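Local coordinates for protein N-acetylglucosamine-6-phosphate deacetylase (Mycobacterium smegmatis, PDB 6FV4) that probably removes the acetyl group from N-acetylglucosamine-6-phosphate as a metal-dependent amidohydrolase, and here carries zinc and cadmium ions in its metal site, at residues B[255-258]-B[259-262]; B[264-267]-B[268-272]. The protein carries 1 engineered substitution. All blocks are in the same frame, centred on the assembly; numbering follows the deposited sequence.

Contact 1: residues B[255-258]-B[259-262]; sequences IVDG and VHVA
In the loop between strand 251-255 and helix 263-273 of the amidohydrolase barrel, D257 turns its carboxylate onto V259 and H260. D257 CG sits between its own backbone N and carbonyl carbon (chi1 60°), which turns the carboxylate back over the turn that follows. OD1 then accepts two backbone N-H groups. V259 N lies 2.9 Å from D257 OD1 and comes from above the carboxylate plane. H260 N, 3.0 Å from D257 OD1, uses the syn lone pair. The second oxygen takes the ring: H260 ND1 donates to D257 OD2 over 2.9 Å. The bond is bent, at 137°, and the oxygen lies near the ring plane. Carboxylate and imidazole planes are 35° apart. Together, the bonds of ND1 and of the backbone N restrain the rotation of the ring.

I255 approaches one face of the same ring. Its CD1 is 4.1 Å from the H260 ring centroid, a CH-pi contact. Water 1 accepts from V261 N, 2.8 Å from its oxygen, and probably donates to I255 O. It ties the end of the strand to the residues that lead into the helix. G258 has a positive phi of 89°, where a CB would press on the preceding carbonyl O.

H260 O accepts hydrogen bonds from N228 ND2 and from R235 NH1 of the second subunit. H260 is predicted to bind substrate. The D257 and H260 side chains form a His-carboxylate hydrogen bond in a loop at the C-terminal end of a barrel strand, where (beta/alpha)8 amidohydrolases carry their active-site residues.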
loop_
_atom_site.group_PDB
_atom_site.type_symbol
_atom_site.label_atom_id
_atom_site.label_comp_id
_atom_site.label_asym_id
_atom_site.label_seq_id
_atom_site.Cartn_x
_atom_site.Cartn_y
_atom_site.Cartn_z
ATOM N N ILE B 255 -14.433 -1.238 -5.223
ATOM C CA ILE B 255 -15.381 -2.229 -5.728
ATOM C C ILE B 255 -14.694 -3.589 -5.622
ATOM O O ILE B 255 -13.825 -3.923 -6.433
ATOM C CB ILE B 255 -15.808 -1.947 -7.170
ATOM C CG1 ILE B 255 -16.398 -0.545 -7.307
ATOM C CG2 ILE B 255 -16.819 -2.995 -7.611
ATOM C CD1 ILE B 255 -16.449 -0.049 -8.755
ATOM N N VAL B 256 -15.106 -4.387 -4.641
ATOM C CA VAL B 256 -14.550 -5.726 -4.459
ATOM C C VAL B 256 -15.566 -6.755 -4.937
ATOM O O VAL B 256 -16.174 -7.475 -4.135
ATOM C CB VAL B 256 -14.147 -5.949 -2.994
ATOM C CG1 VAL B 256 -13.291 -7.194 -2.851
ATOM C CG2 VAL B 256 -13.365 -4.734 -2.505
ATOM N N ASP B 257 -15.791 -6.796 -6.250
ATOM C CA ASP B 257 -16.587 -7.845 -6.866
ATOM C C ASP B 257 -15.726 -8.924 -7.513
ATOM O O ASP B 257 -16.270 -9.852 -8.111
ATOM C CB ASP B 257 -17.560 -7.248 -7.901
ATOM C CG ASP B 257 -16.844 -6.515 -9.030
ATOM O OD1 ASP B 257 -15.602 -6.414 -8.969
ATOM O OD2 ASP B 257 -17.527 -6.044 -9.975
ATOM N N GLY B 258 -14.400 -8.834 -7.392
ATOM C CA GLY B 258 -13.498 -9.765 -8.038
ATOM C C GLY B 258 -13.083 -9.374 -9.440
ATOM O O GLY B 258 -12.155 -9.985 -9.987
ATOM N N VAL B 259 -13.722 -8.361 -10.026
ATOM C CA VAL B 259 -13.512 -7.981 -11.416
ATOM C C VAL B 259 -12.841 -6.620 -11.534
ATOM O O VAL B 259 -11.999 -6.408 -12.407
ATOM C CB VAL B 259 -14.856 -7.995 -12.181
ATOM C CG1 VAL B 259 -14.705 -7.396 -13.575
ATOM C CG2 VAL B 259 -15.404 -9.408 -12.267
ATOM N N HIS B 260 -13.215 -5.677 -10.684
ATOM C CA HIS B 260 -12.738 -4.315 -10.865
ATOM C C HIS B 260 -11.317 -4.132 -10.354
ATOM O O HIS B 260 -10.557 -3.343 -10.929
ATOM C CB HIS B 260 -13.702 -3.342 -10.182
ATOM C CG HIS B 260 -14.914 -3.055 -11.003
ATOM N ND1 HIS B 260 -15.973 -3.935 -11.098
ATOM C CD2 HIS B 260 -15.219 -2.010 -11.806
ATOM C CE1 HIS B 260 -16.879 -3.440 -11.921
ATOM N NE2 HIS B 260 -16.448 -2.272 -12.360
ATOM N N VAL B 261 -10.948 -4.828 -9.278
ATOM C CA VAL B 261 -9.585 -4.809 -8.762
ATOM C C VAL B 261 -9.251 -6.225 -8.318
ATOM O O VAL B 261 -10.125 -6.969 -7.858
ATOM C CB VAL B 261 -9.400 -3.798 -7.583
ATOM C CG1 VAL B 261 -9.768 -2.381 -7.992
ATOM C CG2 VAL B 261 -10.223 -4.200 -6.367
ATOM N N ALA B 262 -7.976 -6.602 -8.450
ATOM C CA ALA B 262 -7.560 -7.923 -8.004
ATOM C C ALA B 262 -7.740 -8.040 -6.490
ATOM O O ALA B 262 -7.541 -7.059 -5.769
ATOM C CB ALA B 262 -6.097 -8.186 -8.381
HETATM O O HOH W 1 -12.613 -6.083 -7.471
#

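Contact 2: residues B[264-267]-B[268-272]; sequences AIYR and HITQT
Y266 O accepts twice from T270, once from the backbone and once from the side-chain hydroxyl. T270 OG1 donates to Y266 O over 2.8 Å, and T270 N lies 3.0 Å from the same oxygen. The two donors reach it from opposite faces of the carbonyl plane. The hydroxyl gets there because OG1 stands beside its own backbone N and anti to the carbonyl carbon (chi1 -59°). T272 repeats the pattern two residues further on: T272 OG1 lies 2.7 Å from H268 O, above the carbonyl plane. The remaining backbone bonds are i to i+4: H268 N to A264 O, I269 N to I265 O and Q271 N to R267 O.

T270 OG1 also lies over one face of the Y266 ring, offset toward its rim, 3.5 Å from Y266 CE1. The tyrosine hydroxyl bonds to Q349. R267 bends at chi3 (-48°), and a face of its guanidinium lies over A264 CA. Its NE forms a salt bridge with E246 of the second subunit. H268 NE2 is hydrogen-bonded to NE2 of H268 in the second subunit, and T272 OG1 is hydrogen-bonded to T272 OG1 of that subunit.

The apolar contacts come next. I265 CG2 and I269 CG1 are 4.4 Å apart. I269 packs on V252 and M254 of strand 251-255 and on L278 of strand 278-281, and I265 lies on F227 and on R235 of the second subunit.

The helix joins barrel packing through I269 and dimer contacts through R267, H268 and T272. The threonine hydroxyls bond back to the helix, which satisfies part of their polarity within it.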
loop_
_atom_site.group_PDB
_atom_site.type_symbol
_atom_site.label_atom_id
_atom_site.label_comp_id
_atom_site.label_asym_id
_atom_site.label_seq_id
_atom_site.Cartn_x
_atom_site.Cartn_y
_atom_site.Cartn_z
ATOM N N ALA B 264 -5.812 -9.140 -4.297
ATOM C CA ALA B 264 -4.590 -8.747 -3.588
ATOM C C ALA B 264 -4.422 -7.230 -3.545
ATOM O O ALA B 264 -3.782 -6.701 -2.625
ATOM C CB ALA B 264 -3.362 -9.402 -4.226
ATOM N N ILE B 265 -4.990 -6.514 -4.511
ATOM C CA ILE B 265 -5.021 -5.056 -4.429
ATOM C C ILE B 265 -5.894 -4.610 -3.266
ATOM O O ILE B 265 -5.546 -3.670 -2.540
ATOM C CB ILE B 265 -5.506 -4.436 -5.751
ATOM C CG1 ILE B 265 -4.529 -4.755 -6.888
ATOM C CG2 ILE B 265 -5.641 -2.926 -5.609
ATOM C CD1 ILE B 265 -3.179 -4.070 -6.732
ATOM N N TYR B 266 -7.039 -5.277 -3.067
ATOM C CA TYR B 266 -7.903 -4.954 -1.932
ATOM C C TYR B 266 -7.193 -5.228 -0.605
ATOM O O TYR B 266 -7.350 -4.472 0.366
ATOM C CB TYR B 266 -9.202 -5.756 -2.027
ATOM C CG TYR B 266 -9.906 -5.949 -0.702
ATOM C CD1 TYR B 266 -10.622 -4.901 -0.115
ATOM C CD2 TYR B 266 -9.866 -7.169 -0.040
ATOM C CE1 TYR B 266 -11.259 -5.067 1.111
ATOM C CE2 TYR B 266 -10.499 -7.349 1.182
ATOM C CZ TYR B 266 -11.201 -6.293 1.749
ATOM O OH TYR B 266 -11.837 -6.452 2.959
ATOM N N ARG B 267 -6.431 -6.319 -0.541
ATOM C CA ARG B 267 -5.625 -6.618 0.646
ATOM C C ARG B 267 -4.532 -5.578 0.853
ATOM O O ARG B 267 -4.310 -5.109 1.974
ATOM C CB ARG B 267 -4.994 -8.010 0.515
ATOM C CG ARG B 267 -5.743 -9.124 1.186
ATOM C CD ARG B 267 -4.848 -10.373 1.388
ATOM N NE ARG B 267 -4.111 -10.771 0.180
ATOM C CZ ARG B 267 -4.621 -11.480 -0.824
ATOM N NH1 ARG B 267 -5.895 -11.864 -0.800
ATOM N NH2 ARG B 267 -3.862 -11.802 -1.868
ATOM N N HIS B 268 -3.791 -5.265 -0.210
ATOM C CA HIS B 268 -2.758 -4.230 -0.153
ATOM C C HIS B 268 -3.298 -2.910 0.392
ATOM O O HIS B 268 -2.691 -2.281 1.267
ATOM C CB HIS B 268 -2.195 -4.028 -1.562
ATOM C CG HIS B 268 -1.112 -2.996 -1.646
ATOM N ND1 HIS B 268 0.167 -3.218 -1.177
ATOM C CD2 HIS B 268 -1.115 -1.745 -2.158
ATOM C CE1 HIS B 268 0.903 -2.141 -1.393
ATOM N NE2 HIS B 268 0.148 -1.232 -1.989
ATOM N N ILE B 269 -4.432 -2.455 -0.143
ATOM C CA ILE B 269 -4.973 -1.171 0.295
ATOM C C ILE B 269 -5.470 -1.269 1.730
ATOM O O ILE B 269 -5.230 -0.370 2.546
ATOM C CB ILE B 269 -6.066 -0.687 -0.679
ATOM C CG1 ILE B 269 -5.445 -0.374 -2.043
ATOM C CG2 ILE B 269 -6.776 0.580 -0.128
ATOM C CD1 ILE B 269 -4.275 0.623 -1.994
ATOM N N THR B 270 -6.161 -2.358 2.073
ATOM C CA THR B 270 -6.578 -2.527 3.458
ATOM C C THR B 270 -5.374 -2.502 4.387
ATOM O O THR B 270 -5.401 -1.835 5.426
ATOM C CB THR B 270 -7.346 -3.833 3.636
ATOM O OG1 THR B 270 -8.499 -3.838 2.787
ATOM C CG2 THR B 270 -7.773 -3.997 5.080
ATOM N N GLN B 271 -4.300 -3.212 4.006
ATOM C CA GLN B 271 -3.057 -3.212 4.773
ATOM C C GLN B 271 -2.492 -1.797 4.890
ATOM O O GLN B 271 -2.003 -1.404 5.955
ATOM C CB GLN B 271 -2.067 -4.191 4.102
ATOM C CG GLN B 271 -0.740 -4.429 4.778
ATOM C CD GLN B 271 0.141 -5.473 4.039
ATOM O OE1 GLN B 271 -0.174 -5.922 2.921
ATOM N NE2 GLN B 271 1.242 -5.862 4.678
ATOM N N THR B 272 -2.599 -0.998 3.827
ATOM C CA THR B 272 -2.054 0.363 3.835
ATOM C C THR B 272 -2.887 1.317 4.698
ATOM O O THR B 272 -2.341 2.038 5.538
ATOM C CB THR B 272 -1.960 0.909 2.400
ATOM O OG1 THR B 272 -1.231 -0.002 1.576
ATOM C CG2 THR B 272 -1.243 2.256 2.373
#

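The two contacts follow one another in the chain. Contact 1 is the loop after strand 251-255, and contact 2 is helix 263-273, which leads to strand 278-281. They touch where V256 CG2 packs on Y266 CD1 at 3.6 Å. Contact 2 is buried, whereas contact 1 is only partly so and has exposed residues at G258 and V259. Their chemistry differs accordingly. In the loop, a carboxylate and a water replace regular backbone bonding near the metal site, with the I255 side chain about 7 Å from both ions. In the helix, backbone bonds prevail and threonine hydroxyls add to them. Both reach the second subunit, contact 1 through backbone atoms and contact 2 largely through side chains.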